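Long-range contacts in vestitone reductase (PDB 2P4H), which catalyses the stereospecific, NADPH-dependent reduction of (3R)-vestitone, the penultimate step in the biosynthesis of the phytoalexin medicarpin: residues 26-31 / 53-58; 118-123 / 180-185; 129-134 / 143-148; 136-141 / 288-293; 188-193 / 223-228. One frame throughout, in Å; residues are numbered along the deposited sequence.

Interaction 1: 26-31 / 53-58; sequences YSVNTT and EKLHFF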
# COMPACT_ATOMS: atom_id res chain seq x y z
N TYR A 26 5.71 -18.83 -5.53
CA TYR A 26 4.56 -19.12 -4.68
C TYR A 26 3.31 -19.38 -5.49
O TYR A 26 3.23 -19.03 -6.67
CB TYR A 26 4.25 -17.94 -3.74
CG TYR A 26 5.25 -17.69 -2.64
CD1 TYR A 26 6.40 -16.94 -2.87
CD2 TYR A 26 5.02 -18.17 -1.35
CE1 TYR A 26 7.30 -16.68 -1.84
CE2 TYR A 26 5.91 -17.92 -0.32
CZ TYR A 26 7.05 -17.18 -0.57
OH TYR A 26 7.92 -16.92 0.47
N SER A 27 2.33 -20.03 -4.86
CA SER A 27 1.04 -20.26 -5.49
C SER A 27 0.17 -19.19 -4.83
O SER A 27 0.49 -18.72 -3.73
CB SER A 27 0.52 -21.68 -5.20
OG SER A 27 0.52 -21.98 -3.82
N VAL A 28 -0.92 -18.80 -5.48
CA VAL A 28 -1.75 -17.73 -4.94
C VAL A 28 -3.26 -17.94 -4.96
O VAL A 28 -3.82 -18.38 -5.96
CB VAL A 28 -1.46 -16.41 -5.69
CG1 VAL A 28 -2.31 -15.28 -5.13
CG2 VAL A 28 0.02 -16.08 -5.60
N ASN A 29 -3.90 -17.62 -3.84
CA ASN A 29 -5.35 -17.67 -3.71
C ASN A 29 -5.70 -16.19 -3.60
O ASN A 29 -4.99 -15.44 -2.93
CB ASN A 29 -5.78 -18.36 -2.41
CG ASN A 29 -5.72 -19.87 -2.48
OD1 ASN A 29 -5.93 -20.55 -1.48
ND2 ASN A 29 -5.44 -20.40 -3.67
N THR A 30 -6.76 -15.76 -4.26
CA THR A 30 -7.12 -14.35 -4.18
C THR A 30 -8.62 -14.11 -4.16
O THR A 30 -9.40 -14.90 -4.70
CB THR A 30 -6.49 -13.54 -5.35
OG1 THR A 30 -6.66 -12.14 -5.12
CG2 THR A 30 -7.15 -13.91 -6.68
N THR A 31 -9.00 -13.03 -3.49
CA THR A 31 -10.39 -12.60 -3.41
C THR A 31 -10.34 -11.20 -4.01
O THR A 31 -9.36 -10.47 -3.83
CB THR A 31 -10.90 -12.55 -1.94
OG1 THR A 31 -10.10 -11.66 -1.16
CG2 THR A 31 -10.84 -13.94 -1.33
N GLU A 53 -1.60 -22.04 -13.63
CA GLU A 53 -1.40 -23.25 -12.83
C GLU A 53 -1.31 -23.00 -11.33
O GLU A 53 -1.48 -23.93 -10.54
CB GLU A 53 -0.14 -23.99 -13.29
CG GLU A 53 -0.10 -24.29 -14.78
CD GLU A 53 0.66 -23.23 -15.56
OE1 GLU A 53 0.48 -22.03 -15.28
OE2 GLU A 53 1.44 -23.61 -16.46
N LYS A 54 -1.05 -21.76 -10.93
CA LYS A 54 -0.91 -21.46 -9.51
C LYS A 54 -1.80 -20.36 -8.93
O LYS A 54 -1.71 -20.06 -7.74
CB LYS A 54 0.55 -21.12 -9.20
CG LYS A 54 1.53 -22.21 -9.58
CD LYS A 54 2.96 -21.73 -9.38
CE LYS A 54 3.96 -22.74 -9.91
NZ LYS A 54 5.35 -22.21 -9.83
N LEU A 55 -2.65 -19.76 -9.75
CA LEU A 55 -3.54 -18.70 -9.27
C LEU A 55 -4.98 -19.20 -9.19
O LEU A 55 -5.52 -19.72 -10.17
CB LEU A 55 -3.48 -17.48 -10.19
CG LEU A 55 -4.42 -16.33 -9.82
CD1 LEU A 55 -4.09 -15.80 -8.42
CD2 LEU A 55 -4.30 -15.22 -10.85
N HIS A 56 -5.60 -19.03 -8.03
CA HIS A 56 -6.97 -19.48 -7.81
C HIS A 56 -7.83 -18.36 -7.22
O HIS A 56 -7.38 -17.64 -6.33
CB HIS A 56 -6.97 -20.68 -6.86
CG HIS A 56 -6.04 -21.78 -7.29
ND1 HIS A 56 -6.30 -22.58 -8.38
CD2 HIS A 56 -4.85 -22.19 -6.79
CE1 HIS A 56 -5.30 -23.44 -8.53
NE2 HIS A 56 -4.41 -23.22 -7.58
N PHE A 57 -9.06 -18.24 -7.71
CA PHE A 57 -9.98 -17.21 -7.24
C PHE A 57 -11.04 -17.77 -6.29
O PHE A 57 -11.50 -18.90 -6.45
CB PHE A 57 -10.66 -16.52 -8.42
CG PHE A 57 -9.73 -15.75 -9.30
CD1 PHE A 57 -8.92 -16.41 -10.22
CD2 PHE A 57 -9.65 -14.37 -9.20
CE1 PHE A 57 -8.04 -15.69 -11.04
CE2 PHE A 57 -8.77 -13.64 -10.02
CZ PHE A 57 -7.97 -14.31 -10.94
N PHE A 58 -11.43 -16.95 -5.32
CA PHE A 58 -12.43 -17.33 -4.32
C PHE A 58 -13.41 -16.21 -4.04
O PHE A 58 -13.04 -15.04 -3.98
CB PHE A 58 -11.74 -17.69 -3.00
CG PHE A 58 -10.88 -18.91 -3.08
CD1 PHE A 58 -11.39 -20.16 -2.72
CD2 PHE A 58 -9.56 -18.83 -3.52
CE1 PHE A 58 -10.60 -21.30 -2.81
CE2 PHE A 58 -8.76 -19.97 -3.61
CZ PHE A 58 -9.28 -21.20 -3.25
O HOH W 1 5.04 -19.50 -8.77

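Interaction 2: 118-123 / 180-185; sequences KRFIYT and IDVVTL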
# COMPACT_ATOMS: atom_id res chain seq x y z
N LYS A 118 1.74 -18.59 8.78
CA LYS A 118 2.84 -18.17 9.64
C LYS A 118 2.91 -16.66 9.81
O LYS A 118 3.52 -16.16 10.76
CB LYS A 118 4.18 -18.73 9.13
CG LYS A 118 4.56 -18.33 7.72
CD LYS A 118 5.88 -19.00 7.34
CE LYS A 118 6.34 -18.61 5.95
NZ LYS A 118 7.64 -19.26 5.61
N ARG A 119 2.31 -15.92 8.88
CA ARG A 119 2.30 -14.47 8.99
C ARG A 119 1.09 -13.87 8.28
O ARG A 119 0.73 -14.28 7.17
CB ARG A 119 3.57 -13.85 8.40
CG ARG A 119 3.72 -12.36 8.76
CD ARG A 119 4.40 -12.16 10.11
NE ARG A 119 5.85 -12.09 9.95
CZ ARG A 119 6.71 -11.74 10.91
NH1 ARG A 119 6.28 -11.44 12.12
NH2 ARG A 119 8.00 -11.67 10.63
N PHE A 120 0.47 -12.89 8.94
CA PHE A 120 -0.67 -12.16 8.40
C PHE A 120 -0.14 -10.74 8.23
O PHE A 120 0.26 -10.10 9.20
CB PHE A 120 -1.83 -12.17 9.41
CG PHE A 120 -3.07 -11.45 8.93
CD1 PHE A 120 -3.13 -10.06 8.95
CD2 PHE A 120 -4.17 -12.17 8.46
CE1 PHE A 120 -4.28 -9.40 8.51
CE2 PHE A 120 -5.31 -11.52 8.02
CZ PHE A 120 -5.37 -10.13 8.04
N ILE A 121 -0.13 -10.26 6.99
CA ILE A 121 0.38 -8.92 6.72
C ILE A 121 -0.73 -8.00 6.25
O ILE A 121 -1.39 -8.24 5.23
CB ILE A 121 1.51 -8.96 5.66
CG1 ILE A 121 2.60 -9.93 6.12
CG2 ILE A 121 2.10 -7.57 5.47
CD1 ILE A 121 3.82 -9.99 5.21
N TYR A 122 -0.94 -6.95 7.03
CA TYR A 122 -1.99 -5.97 6.75
C TYR A 122 -1.42 -4.70 6.15
O TYR A 122 -0.46 -4.13 6.66
CB TYR A 122 -2.73 -5.62 8.04
CG TYR A 122 -3.89 -4.68 7.82
CD1 TYR A 122 -5.04 -5.12 7.18
CD2 TYR A 122 -3.82 -3.34 8.22
CE1 TYR A 122 -6.10 -4.26 6.93
CE2 TYR A 122 -4.88 -2.46 7.97
CZ TYR A 122 -6.02 -2.94 7.32
OH TYR A 122 -7.07 -2.09 7.05
N THR A 123 -2.03 -4.26 5.06
CA THR A 123 -1.61 -3.05 4.37
C THR A 123 -2.21 -1.82 5.05
O THR A 123 -3.43 -1.65 5.06
CB THR A 123 -2.08 -3.07 2.90
OG1 THR A 123 -1.36 -4.07 2.17
CG2 THR A 123 -1.87 -1.71 2.24
N ILE A 180 -2.05 -14.23 16.80
CA ILE A 180 -1.77 -14.30 15.37
C ILE A 180 -0.55 -13.43 15.10
O ILE A 180 -0.48 -12.30 15.60
CB ILE A 180 -2.96 -13.78 14.53
CG1 ILE A 180 -4.22 -14.61 14.84
CG2 ILE A 180 -2.63 -13.88 13.05
CD1 ILE A 180 -5.46 -14.13 14.12
N ASP A 181 0.41 -13.94 14.34
CA ASP A 181 1.61 -13.18 14.03
C ASP A 181 1.29 -12.14 12.96
O ASP A 181 1.39 -12.41 11.76
CB ASP A 181 2.73 -14.10 13.53
CG ASP A 181 4.09 -13.44 13.57
OD1 ASP A 181 4.15 -12.19 13.54
OD2 ASP A 181 5.11 -14.16 13.64
N VAL A 182 0.91 -10.96 13.42
CA VAL A 182 0.53 -9.86 12.55
C VAL A 182 1.60 -8.81 12.34
O VAL A 182 2.29 -8.41 13.27
CB VAL A 182 -0.72 -9.13 13.09
CG1 VAL A 182 -1.01 -7.87 12.27
CG2 VAL A 182 -1.92 -10.06 13.07
N VAL A 183 1.74 -8.40 11.08
CA VAL A 183 2.66 -7.33 10.72
C VAL A 183 1.80 -6.35 9.93
O VAL A 183 0.94 -6.76 9.15
CB VAL A 183 3.81 -7.81 9.80
CG1 VAL A 183 4.41 -6.62 9.05
CG2 VAL A 183 4.88 -8.49 10.62
N THR A 184 1.99 -5.06 10.18
CA THR A 184 1.27 -4.05 9.43
C THR A 184 2.33 -3.21 8.74
O THR A 184 3.38 -2.92 9.32
CB THR A 184 0.38 -3.14 10.33
OG1 THR A 184 1.20 -2.42 11.26
CG2 THR A 184 -0.64 -3.98 11.08
N LEU A 185 2.06 -2.84 7.49
CA LEU A 185 3.00 -2.03 6.73
C LEU A 185 2.39 -0.66 6.50
O LEU A 185 1.33 -0.54 5.88
CB LEU A 185 3.32 -2.70 5.39
CG LEU A 185 4.28 -3.89 5.43
CD1 LEU A 185 4.24 -4.64 4.11
CD2 LEU A 185 5.69 -3.41 5.73
O HOH W 2 4.44 -17.33 12.92

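Interaction 3: 129-134 / 143-148; sequences VSFNGK and DWSDVD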
# COMPACT_ATOMS: atom_id res chain seq x y z
N VAL A 129 -0.91 7.69 10.36
CA VAL A 129 0.08 8.28 11.25
C VAL A 129 0.30 9.79 11.07
O VAL A 129 0.74 10.47 11.99
CB VAL A 129 1.49 7.61 11.09
CG1 VAL A 129 1.39 6.12 11.36
CG2 VAL A 129 2.05 7.87 9.70
N SER A 130 -0.02 10.30 9.88
CA SER A 130 0.22 11.70 9.55
C SER A 130 -0.69 12.79 10.12
O SER A 130 -0.33 13.97 10.07
CB SER A 130 0.28 11.85 8.02
OG SER A 130 1.28 11.01 7.48
N PHE A 131 -1.84 12.42 10.65
CA PHE A 131 -2.76 13.40 11.21
C PHE A 131 -2.77 13.33 12.73
O PHE A 131 -3.82 13.13 13.34
CB PHE A 131 -4.18 13.18 10.67
CG PHE A 131 -4.30 13.33 9.18
CD1 PHE A 131 -4.05 12.25 8.33
CD2 PHE A 131 -4.68 14.55 8.62
CE1 PHE A 131 -4.17 12.39 6.95
CE2 PHE A 131 -4.79 14.70 7.25
CZ PHE A 131 -4.54 13.62 6.41
N ASN A 132 -1.59 13.49 13.33
CA ASN A 132 -1.44 13.41 14.78
C ASN A 132 -1.61 14.74 15.51
O ASN A 132 -1.47 14.79 16.74
CB ASN A 132 -0.09 12.79 15.13
CG ASN A 132 1.07 13.44 14.38
OD1 ASN A 132 1.21 13.26 13.17
ND2 ASN A 132 1.89 14.19 15.10
N GLY A 133 -1.89 15.81 14.77
CA GLY A 133 -2.08 17.11 15.40
C GLY A 133 -0.79 17.84 15.74
O GLY A 133 -0.82 19.03 16.06
N LYS A 134 0.33 17.13 15.68
CA LYS A 134 1.62 17.73 15.98
C LYS A 134 2.35 18.06 14.69
O LYS A 134 2.08 17.47 13.64
CB LYS A 134 2.46 16.77 16.83
CG LYS A 134 1.85 16.50 18.21
CD LYS A 134 2.62 15.43 18.98
CE LYS A 134 2.49 14.07 18.31
NZ LYS A 134 3.17 13.01 19.11
N ASP A 143 3.97 6.66 16.27
CA ASP A 143 3.04 7.73 15.95
C ASP A 143 1.72 7.25 15.35
O ASP A 143 1.70 6.31 14.56
CB ASP A 143 3.70 8.73 15.00
CG ASP A 143 4.85 9.46 15.65
OD1 ASP A 143 4.59 10.21 16.62
OD2 ASP A 143 6.00 9.30 15.20
N TRP A 144 0.64 7.91 15.74
CA TRP A 144 -0.70 7.58 15.28
C TRP A 144 -1.52 8.83 15.00
O TRP A 144 -1.37 9.84 15.69
CB TRP A 144 -1.48 6.78 16.33
CG TRP A 144 -1.12 5.35 16.45
CD1 TRP A 144 -0.30 4.78 17.38
CD2 TRP A 144 -1.61 4.28 15.64
NE1 TRP A 144 -0.25 3.42 17.20
CE2 TRP A 144 -1.05 3.09 16.13
CE3 TRP A 144 -2.47 4.21 14.53
CZ2 TRP A 144 -1.32 1.84 15.57
CZ3 TRP A 144 -2.75 2.97 13.97
CH2 TRP A 144 -2.17 1.80 14.50
N SER A 145 -2.39 8.76 14.00
CA SER A 145 -3.27 9.88 13.69
C SER A 145 -4.28 9.96 14.83
O SER A 145 -4.59 8.95 15.48
CB SER A 145 -3.99 9.65 12.36
OG SER A 145 -3.11 9.84 11.27
N ASP A 146 -4.80 11.16 15.06
CA ASP A 146 -5.78 11.41 16.12
C ASP A 146 -7.18 11.39 15.50
O ASP A 146 -7.57 12.33 14.81
CB ASP A 146 -5.51 12.79 16.74
CG ASP A 146 -6.34 13.06 17.98
OD1 ASP A 146 -7.54 12.72 17.99
OD2 ASP A 146 -5.78 13.63 18.94
N VAL A 147 -7.93 10.32 15.75
CA VAL A 147 -9.27 10.18 15.20
C VAL A 147 -10.24 11.27 15.65
O VAL A 147 -11.05 11.76 14.86
CB VAL A 147 -9.87 8.79 15.54
CG1 VAL A 147 -11.31 8.71 15.08
CG2 VAL A 147 -9.04 7.70 14.87
N ASP A 148 -10.16 11.66 16.92
CA ASP A 148 -11.05 12.71 17.42
C ASP A 148 -10.77 14.02 16.71
O ASP A 148 -11.69 14.76 16.36
CB ASP A 148 -10.88 12.88 18.93
CG ASP A 148 -11.23 11.61 19.70
OD1 ASP A 148 -12.25 10.98 19.37
OD2 ASP A 148 -10.48 11.26 20.63
O HOH W 3 2.04 10.75 17.32

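Interaction 4: 136-141 / 288-293; sequences KDVLDE and DLNTKK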
# COMPACT_ATOMS: atom_id res chain seq x y z
N LYS A 136 5.39 17.42 13.49
CA LYS A 136 6.64 16.67 13.39
C LYS A 136 6.91 16.28 11.94
O LYS A 136 6.04 15.70 11.28
CB LYS A 136 6.58 15.42 14.27
CG LYS A 136 6.36 15.70 15.74
CD LYS A 136 6.79 14.53 16.62
CE LYS A 136 6.00 13.27 16.32
NZ LYS A 136 6.44 12.15 17.21
N ASP A 137 8.10 16.60 11.45
CA ASP A 137 8.45 16.29 10.07
C ASP A 137 8.97 14.86 9.88
O ASP A 137 9.14 14.42 8.75
CB ASP A 137 9.49 17.29 9.54
CG ASP A 137 10.80 17.22 10.29
OD1 ASP A 137 11.75 17.91 9.87
OD2 ASP A 137 10.87 16.49 11.29
N VAL A 138 9.23 14.16 10.98
CA VAL A 138 9.70 12.78 10.91
C VAL A 138 8.89 11.95 11.90
O VAL A 138 8.82 12.27 13.09
CB VAL A 138 11.20 12.64 11.27
CG1 VAL A 138 11.64 11.19 11.12
CG2 VAL A 138 12.03 13.53 10.36
N LEU A 139 8.27 10.88 11.40
CA LEU A 139 7.45 10.01 12.24
C LEU A 139 7.98 8.58 12.24
O LEU A 139 8.70 8.18 11.33
CB LEU A 139 6.01 9.99 11.72
CG LEU A 139 5.28 11.33 11.62
CD1 LEU A 139 3.89 11.11 11.03
CD2 LEU A 139 5.17 11.96 13.00
N ASP A 140 7.64 7.83 13.28
CA ASP A 140 8.03 6.43 13.34
C ASP A 140 6.82 5.57 13.73
O ASP A 140 5.69 6.07 13.78
CB ASP A 140 9.24 6.18 14.27
CG ASP A 140 8.95 6.48 15.72
OD1 ASP A 140 7.77 6.52 16.12
OD2 ASP A 140 9.93 6.66 16.48
N GLU A 141 7.06 4.30 14.01
CA GLU A 141 5.98 3.38 14.34
C GLU A 141 5.22 3.65 15.64
O GLU A 141 4.22 2.97 15.93
CB GLU A 141 6.50 1.94 14.31
CG GLU A 141 6.92 1.45 12.91
CD GLU A 141 8.29 1.94 12.46
OE1 GLU A 141 9.01 2.60 13.24
OE2 GLU A 141 8.66 1.65 11.30
N ASP A 288 8.25 12.57 6.85
CA ASP A 288 9.11 11.47 6.43
C ASP A 288 8.74 10.33 7.38
O ASP A 288 8.78 10.49 8.61
CB ASP A 288 10.58 11.89 6.61
CG ASP A 288 11.56 10.79 6.24
OD1 ASP A 288 11.17 9.80 5.59
OD2 ASP A 288 12.75 10.93 6.59
N LEU A 289 8.33 9.19 6.83
CA LEU A 289 7.98 8.04 7.66
C LEU A 289 9.26 7.20 7.78
O LEU A 289 9.55 6.35 6.93
CB LEU A 289 6.84 7.24 7.01
CG LEU A 289 5.64 8.09 6.56
CD1 LEU A 289 4.55 7.19 6.00
CD2 LEU A 289 5.09 8.90 7.74
N ASN A 290 10.01 7.47 8.84
CA ASN A 290 11.29 6.82 9.13
C ASN A 290 11.19 5.31 8.98
O ASN A 290 10.43 4.66 9.69
CB ASN A 290 11.74 7.19 10.54
CG ASN A 290 13.20 6.92 10.80
OD1 ASN A 290 13.76 7.38 11.80
ND2 ASN A 290 13.84 6.17 9.91
N THR A 291 11.97 4.76 8.06
CA THR A 291 11.93 3.34 7.76
C THR A 291 13.13 2.57 8.34
O THR A 291 13.45 1.45 7.92
CB THR A 291 11.75 3.18 6.23
OG1 THR A 291 10.49 3.78 5.88
CG2 THR A 291 11.74 1.74 5.78
N LYS A 292 13.75 3.17 9.35
CA LYS A 292 14.89 2.55 10.02
C LYS A 292 14.54 1.20 10.65
O LYS A 292 15.33 0.27 10.60
CB LYS A 292 15.44 3.50 11.08
CG LYS A 292 16.57 2.93 11.92
CD LYS A 292 17.14 4.00 12.85
CE LYS A 292 18.23 3.44 13.76
NZ LYS A 292 17.69 2.42 14.70
N LYS A 293 13.35 1.08 11.23
CA LYS A 293 12.96 -0.18 11.87
C LYS A 293 12.99 -1.36 10.89
O LYS A 293 13.52 -2.43 11.20
CB LYS A 293 11.57 -0.06 12.49
CG LYS A 293 11.15 -1.27 13.32
CD LYS A 293 9.72 -1.10 13.83
CE LYS A 293 9.27 -2.32 14.64
NZ LYS A 293 7.87 -2.15 15.15
O HOH W 4 11.40 3.29 11.89

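Interaction 5: 188-193 / 223-228; sequences PFIVGR and HMVHVD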
# COMPACT_ATOMS: atom_id res chain seq x y z
N PRO A 188 3.31 4.79 2.17
CA PRO A 188 3.19 6.16 1.69
C PRO A 188 2.63 6.11 0.26
O PRO A 188 1.85 5.21 -0.06
CB PRO A 188 4.63 6.65 1.74
CG PRO A 188 5.37 5.44 1.25
CD PRO A 188 4.68 4.28 1.97
N PHE A 189 3.00 7.06 -0.59
CA PHE A 189 2.54 7.02 -1.97
C PHE A 189 3.27 5.84 -2.63
O PHE A 189 4.50 5.83 -2.69
CB PHE A 189 2.90 8.31 -2.71
CG PHE A 189 1.96 9.45 -2.43
CD1 PHE A 189 0.88 9.70 -3.26
CD2 PHE A 189 2.18 10.29 -1.34
CE1 PHE A 189 0.01 10.77 -3.01
CE2 PHE A 189 1.32 11.36 -1.08
CZ PHE A 189 0.23 11.60 -1.92
N ILE A 190 2.51 4.86 -3.11
CA ILE A 190 3.08 3.68 -3.78
C ILE A 190 3.14 3.97 -5.27
O ILE A 190 2.12 4.26 -5.91
CB ILE A 190 2.20 2.45 -3.51
CG1 ILE A 190 2.05 2.25 -2.00
CG2 ILE A 190 2.82 1.22 -4.16
CD1 ILE A 190 1.00 1.22 -1.64
N VAL A 191 4.34 3.88 -5.84
CA VAL A 191 4.55 4.21 -7.25
C VAL A 191 5.44 3.22 -8.00
O VAL A 191 6.38 2.66 -7.43
CB VAL A 191 5.19 5.63 -7.34
CG1 VAL A 191 5.43 6.03 -8.79
CG2 VAL A 191 4.29 6.64 -6.63
N GLY A 192 5.15 3.01 -9.28
CA GLY A 192 5.94 2.11 -10.11
C GLY A 192 5.13 1.66 -11.30
O GLY A 192 4.21 2.36 -11.73
N ARG A 193 5.48 0.51 -11.87
CA ARG A 193 4.70 -0.02 -12.99
C ARG A 193 3.44 -0.61 -12.36
O ARG A 193 3.38 -0.79 -11.14
CB ARG A 193 5.45 -1.13 -13.72
CG ARG A 193 6.71 -0.71 -14.45
CD ARG A 193 7.23 -1.87 -15.30
NE ARG A 193 6.23 -2.29 -16.28
CZ ARG A 193 6.04 -1.70 -17.46
NH1 ARG A 193 6.78 -0.66 -17.82
NH2 ARG A 193 5.08 -2.14 -18.26
N HIS A 223 5.96 11.43 0.73
CA HIS A 223 6.65 10.25 1.26
C HIS A 223 6.28 9.21 0.19
O HIS A 223 5.13 9.15 -0.26
CB HIS A 223 6.21 9.84 2.69
CG HIS A 223 4.77 10.09 3.03
ND1 HIS A 223 4.40 10.64 4.25
CD2 HIS A 223 3.61 9.76 2.41
CE1 HIS A 223 3.09 10.63 4.36
NE2 HIS A 223 2.58 10.11 3.25
N MET A 224 7.27 8.44 -0.26
CA MET A 224 7.05 7.49 -1.36
C MET A 224 7.80 6.17 -1.23
O MET A 224 8.74 6.04 -0.44
CB MET A 224 7.49 8.15 -2.68
CG MET A 224 7.01 9.60 -2.86
SD MET A 224 7.60 10.35 -4.40
CE MET A 224 6.48 9.58 -5.56
N VAL A 225 7.37 5.19 -2.02
CA VAL A 225 8.00 3.86 -2.06
C VAL A 225 7.71 3.23 -3.42
O VAL A 225 6.68 3.50 -4.04
CB VAL A 225 7.46 2.93 -0.94
CG1 VAL A 225 5.98 2.61 -1.17
CG2 VAL A 225 8.28 1.65 -0.87
N HIS A 226 8.63 2.39 -3.90
CA HIS A 226 8.46 1.70 -5.17
C HIS A 226 7.54 0.51 -4.90
O HIS A 226 7.76 -0.24 -3.94
CB HIS A 226 9.81 1.21 -5.69
CG HIS A 226 9.78 0.72 -7.11
ND1 HIS A 226 9.02 -0.36 -7.50
CD2 HIS A 226 10.41 1.16 -8.22
CE1 HIS A 226 9.19 -0.57 -8.79
NE2 HIS A 226 10.02 0.34 -9.25
N VAL A 227 6.52 0.33 -5.73
CA VAL A 227 5.58 -0.76 -5.54
C VAL A 227 6.24 -2.14 -5.46
O VAL A 227 5.79 -3.00 -4.69
CB VAL A 227 4.49 -0.77 -6.66
CG1 VAL A 227 5.11 -1.15 -8.00
CG2 VAL A 227 3.37 -1.73 -6.29
N ASP A 228 7.30 -2.37 -6.22
CA ASP A 228 7.94 -3.68 -6.15
C ASP A 228 8.70 -3.87 -4.85
O ASP A 228 8.89 -5.01 -4.39
CB ASP A 228 8.85 -3.93 -7.36
CG ASP A 228 9.16 -5.41 -7.54
OD1 ASP A 228 8.21 -6.21 -7.56
OD2 ASP A 228 10.35 -5.77 -7.65

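Interaction 1: 26-31 / 53-58
Lys54 and Val28 begin the pairing of strand 55-57 with strand 27-31, parallel neighbours at one margin of the Rossmann-type sheet. Lys54 O takes the N-H of Val28 at 2.7 Å, nearly straight at 175°, while the extended lysine chain runs past Ser27 until NZ reaches a water that also donates to Tyr26 O. Leu55 follows on the face shared by Val28 and Thr30; with CG turned anti to the backbone N (chi1 177°), its CD1 rests 3.8 Å from Val28 CG1. On the other face stands His56, whose backbone grips the neighbouring strand twice: its N donates to Val28 O (2.8 Å) and its O accepts from Thr30 N (2.9 Å). Phe57 presents a ring face to Thr30 CG2 in a CH-pi contact, 4.0 Å from methyl to ring centroid, leaving Thr30 OG1 to bond Val6 O, close to Gly9 of the predicted NADP site. Phe58 N closes the run on Thr30 O (3.0 Å), and its ring swings back to bring CE2 3.6 Å from Asn29 CB.

Interaction 2: 118-123 / 180-185
Phe120 to Thr123 lie beside Val182 to Leu185 as two neighbouring parallel strands of the Rossmann-type sheet, tightly joined at this end and looser toward Lys118. Four backbone bonds alternate across the pair; the shortest runs from Tyr122 N to Val183 O at 2.8 Å. On one face Ile121 CG2 meets Leu185 CD1 at 3.9 Å, beneath His234 of helix 227-239, whose Leu237 packs on Val183. The other face carries Phe120, Tyr122, Val182 and Thr184, packed by helices 95-111 and 158-177; Thr184 OG1 bonds Glu168. Toward the solvent side, a water donates to Lys118 O and, weakly, to Asp181 OD2. Arg119 marks the boundary. Bends at chi2 and chi3 (86° and 89°) fold its chain back, so that Val183 CG2 sits over one guanidinium face while NE and NH2 bond the carbonyls of Leu237 and Val242. A methionine here would probably leave Asp181 without its ionic mate and those two carbonyls without their donors. The salt bridge is short and bent, the two flat groups steeply turned against each other: Arg119 NH1, tilted out of the carboxylate plane, meets the syn side of Asp181 OD1 at 2.7 Å, with 140° at the hydrogen.

Interaction 3: 129-134 / 143-148
Ser145 and Phe131 hold two loops together. Ser145 OG accepts the backbone N-H of Phe131 at 2.9 Å and lies at the edge of the phenyl ring, in its plane, while Phe131 O receives Asp146 N at 2.8 Å; this second bond is nearly straight (172°), though its donor stands above the carbonyl plane. Val129 CG1 presses on Asp143 O at 3.2 Å, and Asn132 CB lies 3.3 Å from Trp144 O. Further out, Ser127 O takes the hydroxyl proton of Ser145 and fixes its rotation; chi1 of -74° sets OG beside its own backbone N, facing the turn. With an alanine here, the Phe131 N-H is likely to lose its acceptor and Ser127 O its donor. Asp146 caps the following helix through Leu149 N. Asp143 OD1 forms a salt bridge with Lys136 and takes a water that bridges to Lys134 NZ. The grip is thus mostly polar and backbone-directed, consistent with a fixed loop shape near Tyr160, which probably binds NADP.

Interaction 4: 136-141 / 288-293
The carboxylate of Glu141 has the aliphatic chain of Lys293 lying across one face, with Lys293 CD 3.6 Å from Glu141 CD and Lys293 CB slightly further along. Its oxygens are bonded elsewhere: a water donates to Glu141 OE1 (2.8 Å), and Asn248 N bonds OE2. The bend at chi2 of Glu141 (79°) turns the acid toward the start of helix 292-296, where the same water donates to Asn290 O and accepts from Lys293 N, clamping the helix start to the carboxylate. Lys293 NZ stays 5.2 Å from Glu141 OE1, too far for a salt bridge, and bonds Arg246 O. Thr291 OG1 reaches Leu289 O in the carbonyl plane and also takes Ser250 N. Earlier in both segments the backbones pair: Asp288 N donates to Asp137 O (2.8 Å), Leu139 N to Asp288 O (2.9 Å), and Asn290 N to Leu139 O at a bent 136°. Leu139 and Leu289 point the same way on the buried face, Leu139 CD1 to Leu289 CD2 4.1 Å. This is a two-stranded parallel sheet apart from the Rossmann-type one, tying the loop region after strand 119-125 to the C-terminal part, which in extended short-chain reductases generally contributes to the substrate domain.

Interaction 5: 188-193 / 223-228
Val225 CG1, held between its backbone N and carbonyl carbon (chi1 66°), meets Pro188 CG at 3.8 Å and lies alongside Ile190 CG1. Ile190, with CG1 beside the backbone N (chi1 -56°) and CG2 therefore anti to it, drives that methyl onto Val227 CB at 3.6 Å, near Phe12 of the predicted NADP-binding loop. Pro188 CB sits close against His223, 3.3 Å from CD2; the imidazole's ND1 is taken by Pro287 O. On the face away from Ile190, Val191 CG2 touches Met224 CE at 3.8 Å, under Met308 and Ala206. Strand 189-191 runs parallel to strand 219-226 in a small mixed sheet separate from the main Rossmann-type one, and the second strand passes directly into helix 227-239. At that junction Val191 O accepts Val227 N (2.9 Å), with the donor 47° out of the carbonyl plane, and also lies over one face of the His226 ring. His226 is the N-cap: ND1 accepts Asp228 N in the ring plane at 2.9 Å, while NE2 bonds Asp311 and Tyr303 stacks on the ring. Gly192 is needed here, since a CB would clash with Val227 CG1; the same methyl group stands 3.6 Å from Arg193 O, a buried carbonyl lacking a hydrogen-bond partner.

How the interactions relate
From the N terminus, interaction 1 closes first, a short loop at one margin of the Rossmann-type sheet, ending before any other opens. Interaction 2 joins two adjacent strands, 119-125 and 182-187, of that sheet across a long excursion, and interaction 3 falls wholly within it. Interaction 4 begins inside both loops and closes far along the chain, so it crosses interactions 2 and 3, and interaction 5 lies within its span. Segment 188-193 follows interaction 2 almost directly, carrying the chain from the large sheet into the small mixed one. Interactions 3, 4 and 5 touch: Lys136 bridges to Asp143, Leu289 packs on Val129, and His223 meets both Leu289 and Ser130.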